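Local atomic coordinates of CymD (Pseudomonas putida, PDB entry 6Z34), a protein that forms an outer-membrane channel of the FadL family that takes up monoaromatic hydrocarbons, probably by lateral diffusion through the barrel wall. Residues L48-T54 with G78-E84; A100-V106 with S132-R138; K150-A155 with R223-Q229. All blocks are in the same frame, centred on the assembly; numbering follows the deposited sequence.

Contact 1. Residues L48-T54 with G78-E84; sequences LGMDIIT and GPYVAPE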
loop_
_atom_site.group_PDB
_atom_site.type_symbol
_atom_site.label_atom_id
_atom_site.label_comp_id
_atom_site.label_asym_id
_atom_site.label_seq_id
_atom_site.Cartn_x
_atom_site.Cartn_y
_atom_site.Cartn_z
ATOM N N LEU A 48 -17.885 -4.666 1.509
ATOM C CA LEU A 48 -17.795 -3.667 0.463
ATOM C C LEU A 48 -17.335 -2.401 1.125
ATOM O O LEU A 48 -17.981 -1.945 2.076
ATOM C CB LEU A 48 -19.139 -3.329 -0.183
ATOM C CG LEU A 48 -20.004 -4.193 -1.029
ATOM C CD1 LEU A 48 -20.664 -5.197 -0.103
ATOM C CD2 LEU A 48 -21.006 -3.229 -1.622
ATOM N N GLY A 49 -16.298 -1.790 0.573
ATOM C CA GLY A 49 -15.851 -0.541 1.150
ATOM C C GLY A 49 -14.863 0.134 0.236
ATOM O O GLY A 49 -14.472 -0.406 -0.805
ATOM N N MET A 50 -14.444 1.324 0.659
ATOM C CA MET A 50 -13.439 2.065 -0.077
ATOM C C MET A 50 -12.724 3.023 0.856
ATOM O O MET A 50 -13.255 3.433 1.895
ATOM C CB MET A 50 -14.063 2.840 -1.230
ATOM C CG MET A 50 -15.052 3.862 -0.757
ATOM S SD MET A 50 -16.037 4.388 -2.150
ATOM C CE MET A 50 -16.557 2.803 -2.797
ATOM N N ASP A 51 -11.510 3.390 0.444
ATOM C CA ASP A 51 -10.744 4.472 1.037
ATOM C C ASP A 51 -10.761 5.655 0.081
ATOM O O ASP A 51 -10.634 5.486 -1.137
ATOM C CB ASP A 51 -9.297 4.051 1.314
ATOM C CG ASP A 51 -9.166 3.121 2.517
ATOM O OD1 ASP A 51 -10.203 2.725 3.102
ATOM O OD2 ASP A 51 -8.019 2.772 2.867
ATOM N N ILE A 52 -10.931 6.845 0.642
ATOM C CA ILE A 52 -10.980 8.090 -0.101
ATOM C C ILE A 52 -9.863 8.954 0.456
ATOM O O ILE A 52 -9.968 9.476 1.576
ATOM C CB ILE A 52 -12.341 8.785 0.030
ATOM C CG1 ILE A 52 -13.467 7.760 -0.145
ATOM C CG2 ILE A 52 -12.448 9.897 -0.968
ATOM C CD1 ILE A 52 -14.801 8.363 -0.395
ATOM N N ILE A 53 -8.785 9.085 -0.308
ATOM C CA ILE A 53 -7.580 9.761 0.136
ATOM C C ILE A 53 -7.483 11.088 -0.598
ATOM O O ILE A 53 -7.375 11.113 -1.829
ATOM C CB ILE A 53 -6.331 8.907 -0.120
ATOM C CG1 ILE A 53 -6.441 7.593 0.645
ATOM C CG2 ILE A 53 -5.052 9.696 0.274
ATOM C CD1 ILE A 53 -6.301 6.359 -0.220
ATOM N N THR A 54 -7.524 12.182 0.157
ATOM C CA THR A 54 -7.199 13.510 -0.337
ATOM C C THR A 54 -5.932 13.996 0.354
ATOM O O THR A 54 -5.790 13.867 1.575
ATOM C CB THR A 54 -8.345 14.489 -0.083
ATOM O OG1 THR A 54 -8.727 14.420 1.297
ATOM C CG2 THR A 54 -9.539 14.136 -0.960
ATOM N N GLY A 78 -6.469 15.656 -5.688
ATOM C CA GLY A 78 -7.839 15.221 -5.838
ATOM C C GLY A 78 -8.149 13.883 -5.210
ATOM O O GLY A 78 -7.258 13.081 -4.909
ATOM N N PRO A 79 -9.440 13.619 -5.004
ATOM C CA PRO A 79 -9.854 12.387 -4.322
ATOM C C PRO A 79 -9.358 11.125 -5.005
ATOM O O PRO A 79 -9.781 10.805 -6.118
ATOM C CB PRO A 79 -11.385 12.468 -4.359
ATOM C CG PRO A 79 -11.683 13.913 -4.466
ATOM C CD PRO A 79 -10.589 14.480 -5.330
ATOM N N TYR A 80 -8.449 10.408 -4.351
ATOM C CA TYR A 80 -8.118 9.049 -4.747
ATOM C C TYR A 80 -9.070 8.089 -4.046
ATOM O O TYR A 80 -9.373 8.248 -2.860
ATOM C CB TYR A 80 -6.668 8.722 -4.405
ATOM C CG TYR A 80 -5.689 9.618 -5.131
ATOM C CD1 TYR A 80 -5.408 9.420 -6.476
ATOM C CD2 TYR A 80 -5.066 10.676 -4.482
ATOM C CE1 TYR A 80 -4.527 10.235 -7.146
ATOM C CE2 TYR A 80 -4.177 11.503 -5.151
ATOM C CZ TYR A 80 -3.915 11.273 -6.482
ATOM O OH TYR A 80 -3.037 12.080 -7.167
ATOM N N VAL A 81 -9.563 7.111 -4.795
ATOM C CA VAL A 81 -10.539 6.153 -4.312
ATOM C C VAL A 81 -9.926 4.771 -4.439
ATOM O O VAL A 81 -9.516 4.370 -5.536
ATOM C CB VAL A 81 -11.865 6.242 -5.086
ATOM C CG1 VAL A 81 -12.837 5.263 -4.537
ATOM C CG2 VAL A 81 -12.451 7.623 -4.950
ATOM N N ALA A 82 -9.866 4.047 -3.321
ATOM C CA ALA A 82 -9.342 2.684 -3.286
ATOM C C ALA A 82 -10.420 1.730 -2.790
ATOM O O ALA A 82 -10.710 1.702 -1.581
ATOM C CB ALA A 82 -8.117 2.615 -2.376
ATOM N N PRO A 83 -11.050 0.949 -3.668
ATOM C CA PRO A 83 -12.084 0.001 -3.225
ATOM C C PRO A 83 -11.499 -1.263 -2.615
ATOM O O PRO A 83 -10.364 -1.664 -2.895
ATOM C CB PRO A 83 -12.841 -0.338 -4.513
ATOM C CG PRO A 83 -11.901 0.041 -5.643
ATOM C CD PRO A 83 -11.039 1.145 -5.131
ATOM N N GLU A 84 -12.317 -1.901 -1.771
ATOM C CA GLU A 84 -11.980 -3.173 -1.153
ATOM C C GLU A 84 -13.196 -4.084 -1.179
ATOM O O GLU A 84 -14.286 -3.679 -0.768
ATOM C CB GLU A 84 -11.497 -3.013 0.297
ATOM C CG GLU A 84 -10.546 -1.858 0.546
ATOM C CD GLU A 84 -10.105 -1.770 1.998
ATOM O OE1 GLU A 84 -8.884 -1.828 2.254
ATOM O OE2 GLU A 84 -10.979 -1.649 2.881
#

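Contact 2. Residues A100-V106 with S132-R138; sequences AFASDGV and SRLIVLR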
loop_
_atom_site.group_PDB
_atom_site.type_symbol
_atom_site.label_atom_id
_atom_site.label_comp_id
_atom_site.label_asym_id
_atom_site.label_seq_id
_atom_site.Cartn_x
_atom_site.Cartn_y
_atom_site.Cartn_z
ATOM N N ALA A 100 -10.246 -8.398 -2.899
ATOM C CA ALA A 100 -9.503 -7.520 -3.795
ATOM C C ALA A 100 -9.328 -6.206 -3.064
ATOM O O ALA A 100 -10.322 -5.540 -2.747
ATOM C CB ALA A 100 -10.217 -7.316 -5.124
ATOM N N PHE A 101 -8.069 -5.860 -2.790
ATOM C CA PHE A 101 -7.701 -4.700 -1.998
ATOM C C PHE A 101 -6.811 -3.811 -2.856
ATOM O O PHE A 101 -5.742 -4.240 -3.305
ATOM C CB PHE A 101 -6.973 -5.120 -0.718
ATOM C CG PHE A 101 -7.823 -5.898 0.230
ATOM C CD1 PHE A 101 -8.019 -7.259 0.055
ATOM C CD2 PHE A 101 -8.443 -5.270 1.299
ATOM C CE1 PHE A 101 -8.822 -7.979 0.940
ATOM C CE2 PHE A 101 -9.245 -5.997 2.190
ATOM C CZ PHE A 101 -9.435 -7.342 1.994
ATOM N N ALA A 102 -7.249 -2.583 -3.076
ATOM C CA ALA A 102 -6.588 -1.658 -3.971
ATOM C C ALA A 102 -5.982 -0.526 -3.165
ATOM O O ALA A 102 -6.514 -0.131 -2.121
ATOM C CB ALA A 102 -7.570 -1.100 -5.010
ATOM N N SER A 103 -4.851 -0.025 -3.647
ATOM C CA SER A 103 -4.257 1.190 -3.116
ATOM C C SER A 103 -3.865 2.090 -4.275
ATOM O O SER A 103 -3.433 1.613 -5.330
ATOM C CB SER A 103 -3.049 0.894 -2.211
ATOM O OG SER A 103 -1.909 0.520 -2.954
ATOM N N ASP A 104 -4.027 3.395 -4.060
ATOM C CA ASP A 104 -3.847 4.435 -5.060
ATOM C C ASP A 104 -3.181 5.622 -4.384
ATOM O O ASP A 104 -3.519 5.961 -3.245
ATOM C CB ASP A 104 -5.203 4.858 -5.650
ATOM C CG ASP A 104 -5.106 5.372 -7.077
ATOM O OD1 ASP A 104 -3.982 5.598 -7.573
ATOM O OD2 ASP A 104 -6.178 5.566 -7.702
ATOM N N GLY A 105 -2.245 6.255 -5.085
ATOM C CA GLY A 105 -1.585 7.439 -4.566
ATOM C C GLY A 105 -0.439 7.826 -5.468
ATOM O O GLY A 105 -0.051 7.085 -6.377
ATOM N N VAL A 106 0.111 9.010 -5.198
ATOM C CA VAL A 106 1.127 9.612 -6.055
ATOM C C VAL A 106 2.295 10.102 -5.209
ATOM O O VAL A 106 2.105 10.608 -4.098
ATOM C CB VAL A 106 0.545 10.770 -6.896
ATOM C CG1 VAL A 106 0.089 11.907 -6.001
ATOM C CG2 VAL A 106 1.571 11.264 -7.883
ATOM N N SER A 132 5.143 10.015 -9.657
ATOM C CA SER A 132 4.909 8.594 -9.840
ATOM C C SER A 132 3.604 8.261 -9.144
ATOM O O SER A 132 3.468 8.508 -7.943
ATOM C CB SER A 132 6.055 7.777 -9.268
ATOM O OG SER A 132 5.905 6.417 -9.613
ATOM N N ARG A 133 2.644 7.742 -9.897
ATOM C CA ARG A 133 1.419 7.198 -9.333
ATOM C C ARG A 133 1.524 5.684 -9.323
ATOM O O ARG A 133 1.802 5.070 -10.359
ATOM C CB ARG A 133 0.187 7.639 -10.129
ATOM C CG ARG A 133 -1.143 7.094 -9.577
ATOM C CD ARG A 133 -2.266 7.183 -10.615
ATOM N NE ARG A 133 -3.543 6.667 -10.112
ATOM C CZ ARG A 133 -4.600 6.386 -10.877
ATOM N NH1 ARG A 133 -4.544 6.559 -12.193
ATOM N NH2 ARG A 133 -5.715 5.921 -10.327
ATOM N N LEU A 134 1.284 5.091 -8.157
ATOM C CA LEU A 134 1.413 3.659 -7.948
ATOM C C LEU A 134 0.035 3.098 -7.625
ATOM O O LEU A 134 -0.618 3.532 -6.669
ATOM C CB LEU A 134 2.401 3.367 -6.817
ATOM C CG LEU A 134 2.474 1.958 -6.235
ATOM C CD1 LEU A 134 2.944 0.987 -7.302
ATOM C CD2 LEU A 134 3.402 1.942 -5.028
ATOM N N ILE A 135 -0.408 2.151 -8.429
ATOM C CA ILE A 135 -1.626 1.403 -8.179
ATOM C C ILE A 135 -1.213 -0.017 -7.843
ATOM O O ILE A 135 -0.500 -0.653 -8.630
ATOM C CB ILE A 135 -2.557 1.426 -9.406
ATOM C CG1 ILE A 135 -2.964 2.860 -9.741
ATOM C CG2 ILE A 135 -3.782 0.539 -9.168
ATOM C CD1 ILE A 135 -3.539 3.012 -11.125
ATOM N N VAL A 136 -1.657 -0.515 -6.685
ATOM C CA VAL A 136 -1.440 -1.909 -6.306
ATOM C C VAL A 136 -2.787 -2.536 -5.963
ATOM O O VAL A 136 -3.490 -2.070 -5.056
ATOM C CB VAL A 136 -0.456 -2.051 -5.133
ATOM C CG1 VAL A 136 -0.275 -3.539 -4.747
ATOM C CG2 VAL A 136 0.894 -1.394 -5.480
ATOM N N LEU A 137 -3.155 -3.569 -6.705
ATOM C CA LEU A 137 -4.336 -4.364 -6.429
ATOM C C LEU A 137 -3.862 -5.710 -5.899
ATOM O O LEU A 137 -3.176 -6.449 -6.615
ATOM C CB LEU A 137 -5.181 -4.548 -7.689
ATOM C CG LEU A 137 -6.400 -5.447 -7.460
ATOM C CD1 LEU A 137 -7.431 -4.752 -6.573
ATOM C CD2 LEU A 137 -7.004 -5.865 -8.785
ATOM N N ARG A 138 -4.222 -6.029 -4.657
ATOM C CA ARG A 138 -3.825 -7.287 -4.037
ATOM C C ARG A 138 -5.044 -8.192 -3.907
ATOM O O ARG A 138 -6.110 -7.772 -3.427
ATOM C CB ARG A 138 -3.138 -7.038 -2.685
ATOM C CG ARG A 138 -2.110 -5.906 -2.779
ATOM C CD ARG A 138 -1.224 -5.742 -1.521
ATOM N NE ARG A 138 -0.400 -6.921 -1.326
ATOM C CZ ARG A 138 0.926 -6.940 -1.291
ATOM N NH1 ARG A 138 1.631 -5.805 -1.415
ATOM N NH2 ARG A 138 1.543 -8.115 -1.122
#

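Contact 3. Residues K150-A155 with R223-Q229; sequences KLSVGA and RLGLTYQ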
loop_
_atom_site.group_PDB
_atom_site.type_symbol
_atom_site.label_atom_id
_atom_site.label_comp_id
_atom_site.label_asym_id
_atom_site.label_seq_id
_atom_site.Cartn_x
_atom_site.Cartn_y
_atom_site.Cartn_z
ATOM N N LYS A 150 -6.404 -21.515 22.512
ATOM C CA LYS A 150 -5.502 -20.377 22.646
ATOM C C LYS A 150 -4.804 -19.974 21.347
ATOM O O LYS A 150 -4.587 -18.780 21.126
ATOM C CB LYS A 150 -4.441 -20.670 23.710
ATOM C CG LYS A 150 -4.994 -20.872 25.100
ATOM C CD LYS A 150 -3.855 -21.022 26.092
ATOM C CE LYS A 150 -4.368 -21.137 27.521
ATOM N NZ LYS A 150 -5.488 -20.183 27.740
ATOM N N LEU A 151 -4.462 -20.930 20.485
ATOM C CA LEU A 151 -3.613 -20.692 19.326
ATOM C C LEU A 151 -4.426 -20.688 18.032
ATOM O O LEU A 151 -5.163 -21.639 17.752
ATOM C CB LEU A 151 -2.510 -21.753 19.243
ATOM C CG LEU A 151 -1.675 -21.576 17.967
ATOM C CD1 LEU A 151 -0.851 -20.290 18.028
ATOM C CD2 LEU A 151 -0.777 -22.766 17.726
ATOM N N SER A 152 -4.281 -19.614 17.248
ATOM C CA SER A 152 -4.824 -19.505 15.899
ATOM C C SER A 152 -3.688 -19.202 14.935
ATOM O O SER A 152 -2.825 -18.364 15.229
ATOM C CB SER A 152 -5.869 -18.396 15.799
ATOM O OG SER A 152 -7.151 -18.877 16.147
ATOM N N VAL A 153 -3.691 -19.874 13.786
ATOM C CA VAL A 153 -2.746 -19.611 12.712
ATOM C C VAL A 153 -3.506 -19.219 11.446
ATOM O O VAL A 153 -4.671 -19.576 11.253
ATOM C CB VAL A 153 -1.845 -20.824 12.433
ATOM C CG1 VAL A 153 -0.967 -21.154 13.650
ATOM C CG2 VAL A 153 -2.691 -22.016 11.993
ATOM N N GLY A 154 -2.814 -18.489 10.563
ATOM C CA GLY A 154 -3.415 -18.024 9.326
ATOM C C GLY A 154 -2.378 -17.589 8.311
ATOM O O GLY A 154 -1.263 -17.165 8.653
ATOM N N ALA A 155 -2.778 -17.666 7.044
ATOM C CA ALA A 155 -1.887 -17.324 5.953
ATOM C C ALA A 155 -2.717 -16.787 4.805
ATOM O O ALA A 155 -3.926 -17.054 4.713
ATOM C CB ALA A 155 -1.062 -18.522 5.479
ATOM N N ARG A 223 1.482 -13.444 3.404
ATOM C CA ARG A 223 1.751 -13.246 4.819
ATOM C C ARG A 223 1.444 -14.528 5.583
ATOM O O ARG A 223 0.672 -15.373 5.128
ATOM C CB ARG A 223 0.937 -12.068 5.380
ATOM C CG ARG A 223 -0.576 -12.157 5.193
ATOM C CD ARG A 223 -1.195 -10.781 5.167
ATOM N NE ARG A 223 -0.559 -10.042 4.096
ATOM C CZ ARG A 223 -0.974 -10.094 2.841
ATOM N NH1 ARG A 223 -2.047 -10.822 2.539
ATOM N NH2 ARG A 223 -0.307 -9.441 1.895
ATOM N N LEU A 224 2.069 -14.654 6.757
ATOM C CA LEU A 224 1.962 -15.821 7.626
ATOM C C LEU A 224 1.959 -15.326 9.067
ATOM O O LEU A 224 2.940 -14.722 9.509
ATOM C CB LEU A 224 3.126 -16.790 7.399
ATOM C CG LEU A 224 3.104 -18.027 8.316
ATOM C CD1 LEU A 224 1.772 -18.847 8.195
ATOM C CD2 LEU A 224 4.326 -18.909 8.084
ATOM N N GLY A 225 0.864 -15.561 9.802
ATOM C CA GLY A 225 0.713 -14.988 11.123
ATOM C C GLY A 225 0.084 -15.963 12.099
ATOM O O GLY A 225 -0.354 -17.048 11.726
ATOM N N LEU A 226 0.054 -15.552 13.366
ATOM C CA LEU A 226 -0.614 -16.325 14.409
ATOM C C LEU A 226 -1.159 -15.377 15.469
ATOM O O LEU A 226 -0.760 -14.214 15.550
ATOM C CB LEU A 226 0.308 -17.371 15.049
ATOM C CG LEU A 226 1.517 -16.875 15.854
ATOM C CD1 LEU A 226 1.184 -16.653 17.318
ATOM C CD2 LEU A 226 2.678 -17.842 15.740
ATOM N N THR A 227 -2.122 -15.873 16.254
ATOM C CA THR A 227 -2.552 -15.185 17.463
ATOM C C THR A 227 -2.545 -16.174 18.612
ATOM O O THR A 227 -2.725 -17.380 18.417
ATOM C CB THR A 227 -3.939 -14.546 17.340
ATOM O OG1 THR A 227 -4.932 -15.564 17.227
ATOM C CG2 THR A 227 -4.015 -13.668 16.130
ATOM N N TYR A 228 -2.309 -15.658 19.808
ATOM C CA TYR A 228 -2.234 -16.492 21.002
ATOM C C TYR A 228 -2.935 -15.775 22.139
ATOM O O TYR A 228 -2.543 -14.659 22.504
ATOM C CB TYR A 228 -0.792 -16.815 21.388
ATOM C CG TYR A 228 -0.699 -17.914 22.432
ATOM C CD1 TYR A 228 -0.867 -19.249 22.076
ATOM C CD2 TYR A 228 -0.459 -17.617 23.765
ATOM C CE1 TYR A 228 -0.785 -20.255 23.008
ATOM C CE2 TYR A 228 -0.380 -18.625 24.726
ATOM C CZ TYR A 228 -0.545 -19.944 24.337
ATOM O OH TYR A 228 -0.467 -20.958 25.269
ATOM N N GLN A 229 -3.975 -16.409 22.682
ATOM C CA GLN A 229 -4.685 -15.881 23.848
ATOM C C GLN A 229 -3.969 -16.377 25.089
ATOM O O GLN A 229 -4.286 -17.439 25.618
ATOM C CB GLN A 229 -6.139 -16.328 23.856
ATOM C CG GLN A 229 -6.949 -15.638 24.924
ATOM C CD GLN A 229 -7.509 -14.318 24.438
ATOM O OE1 GLN A 229 -8.102 -14.251 23.367
ATOM N NE2 GLN A 229 -7.311 -13.256 25.218
HETATM O O HOH W 1 -5.556 -16.834 19.379
#

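Contact 1. Residues L48-T54 with G78-E84
In the wall of the FadL-type beta-barrel, I53 and Y80 begin an antiparallel ladder that runs down to G49 and E84. Three hydrogen-bonded pairs build it: I53 with Y80, D51 with A82 and G49 with E84, each with two backbone bonds. Those at D51 are short and straight, A82 N reaching D51 O at 2.7 Å. P83, lacking an N-H, falls at a non-hydrogen-bonded position opposite M50, its CA 3.4 Å from G49 O. As expected of a barrel wall, the two faces differ. Outward on the surface, M50 bends at chi3 and its side chain crosses that of V81 at a slant, M50 SD 4.1 Å from V81 CG1. At the ladder's end, T54 CG2 rests 3.8 Å from P79 CA. On the other face sit D51, I53, Y80, A82 and E84; F4 packs on D51, I53 and A82. The Y80 ring turns an edge to the I53 carbonyl, CD2 3.5 Å from I53 O, while its hydroxyl bonds to N76 O. Two buried carboxylates come close here, D51 OD1 4.4 Å from E84 OE2, which probably favours a proton on one. D51 OD1 is hydrogen-bonded with S429 OG and D51 OD2 with Q14 NE2.

Contact 2. Residues A100-V106 with S132-R138
The carboxylate of D104 is gripped side-on by R133, NH2 bonding to D104 OD2 at 2.7 Å and NE to D104 OD1 at 2.8 Å. Each oxygen uses its syn lone pair, and the two planes are only 22° apart, so the pair forms a nearly flat two-pronged salt bridge. R133 gets there with CG anti to its backbone N (chi1 -180°) and its chain extended as far as NE, passing CG 3.4 Å from G105 O. I135, two residues on, lays CD1 over the centre of one face of the R133 guanidinium, 3.5 Å above its plane. Beneath runs an antiparallel ladder between neighbouring barrel strands, well formed where R138 N meets F101 O almost straight (177°) and where S103 pairs with V136. On the same face as the salt bridge, L137 CD1 fits against A102 CB at 4.0 Å and also reaches A100 CB. The other face carries F101, S103, V136 and R138; the R138 guanidinium turns away to T244 and D158. With both prongs engaged and a methyl group over one face, the R133 guanidinium probably has little freedom to rotate, and the charges of D104 and R133 probably neutralise each other locally on the barrel wall.

Contact 3. Residues K150-A155 with R223-Q229
The Y228 ring meets two residues in different ways: L151 CB lies at its edge, 4.1 Å from Y228 CD1, whereas K150 CB makes an off-centre CH-pi contact, 4.2 Å from the ring centroid. The L151 and Y228 side chains cross at about a right angle. K150 runs on obliquely past the ring, bringing CD to 3.5 Å from Y228 OH. With CG of Y228 anti to the backbone N (chi1 -168°), the ring reaches across to K150 and L151. Cutting Y228 back to alanine would probably cost the aliphatic part of K150 its aromatic support and open a gap beside L151 CB. Farther along the same face, L226 CB sits 4.2 Å from V153 CG1, and L224 CD1 leans on A155 CB at 3.9 Å. Facing the other way, S152 CB touches T227 OG1 at 3.3 Å, and a water donates to both T227 OG1 and K150 O, beside the Q229 N to K150 O bond. S152 OG bonds to T38. This antiparallel pairing belongs to the barrel wall: strand 151-171 is flanked on its far side by 131-146, strand 198-229 by 234-259, and on the face with S152, T227 packs on loop residues N33 and A35.

Overall arrangement
All three contacts are partly buried antiparallel pairings in the barrel wall; contact 2 has no exposed residue, whereas contact 1 has as many exposed as buried. Contacts 1 and 2 are neighbours, centres about 10 Å apart: strands 80-91 and 94-107 lie side by side, and P83 O probably accepts a hydrogen bond from A102 N. Contact 3 lies farther from the chain centre (about 22 Å, centre to centre, against 6 Å for contact 2). Its strand 151-171 adjoins strand 131-146, and R138 and R223 come close while both bind D158. Contact 1 buries two carboxylates together and contact 2 pairs opposite charges; contact 3, without a charge pair between its segments, uses aromatic, aliphatic and water-mediated contacts.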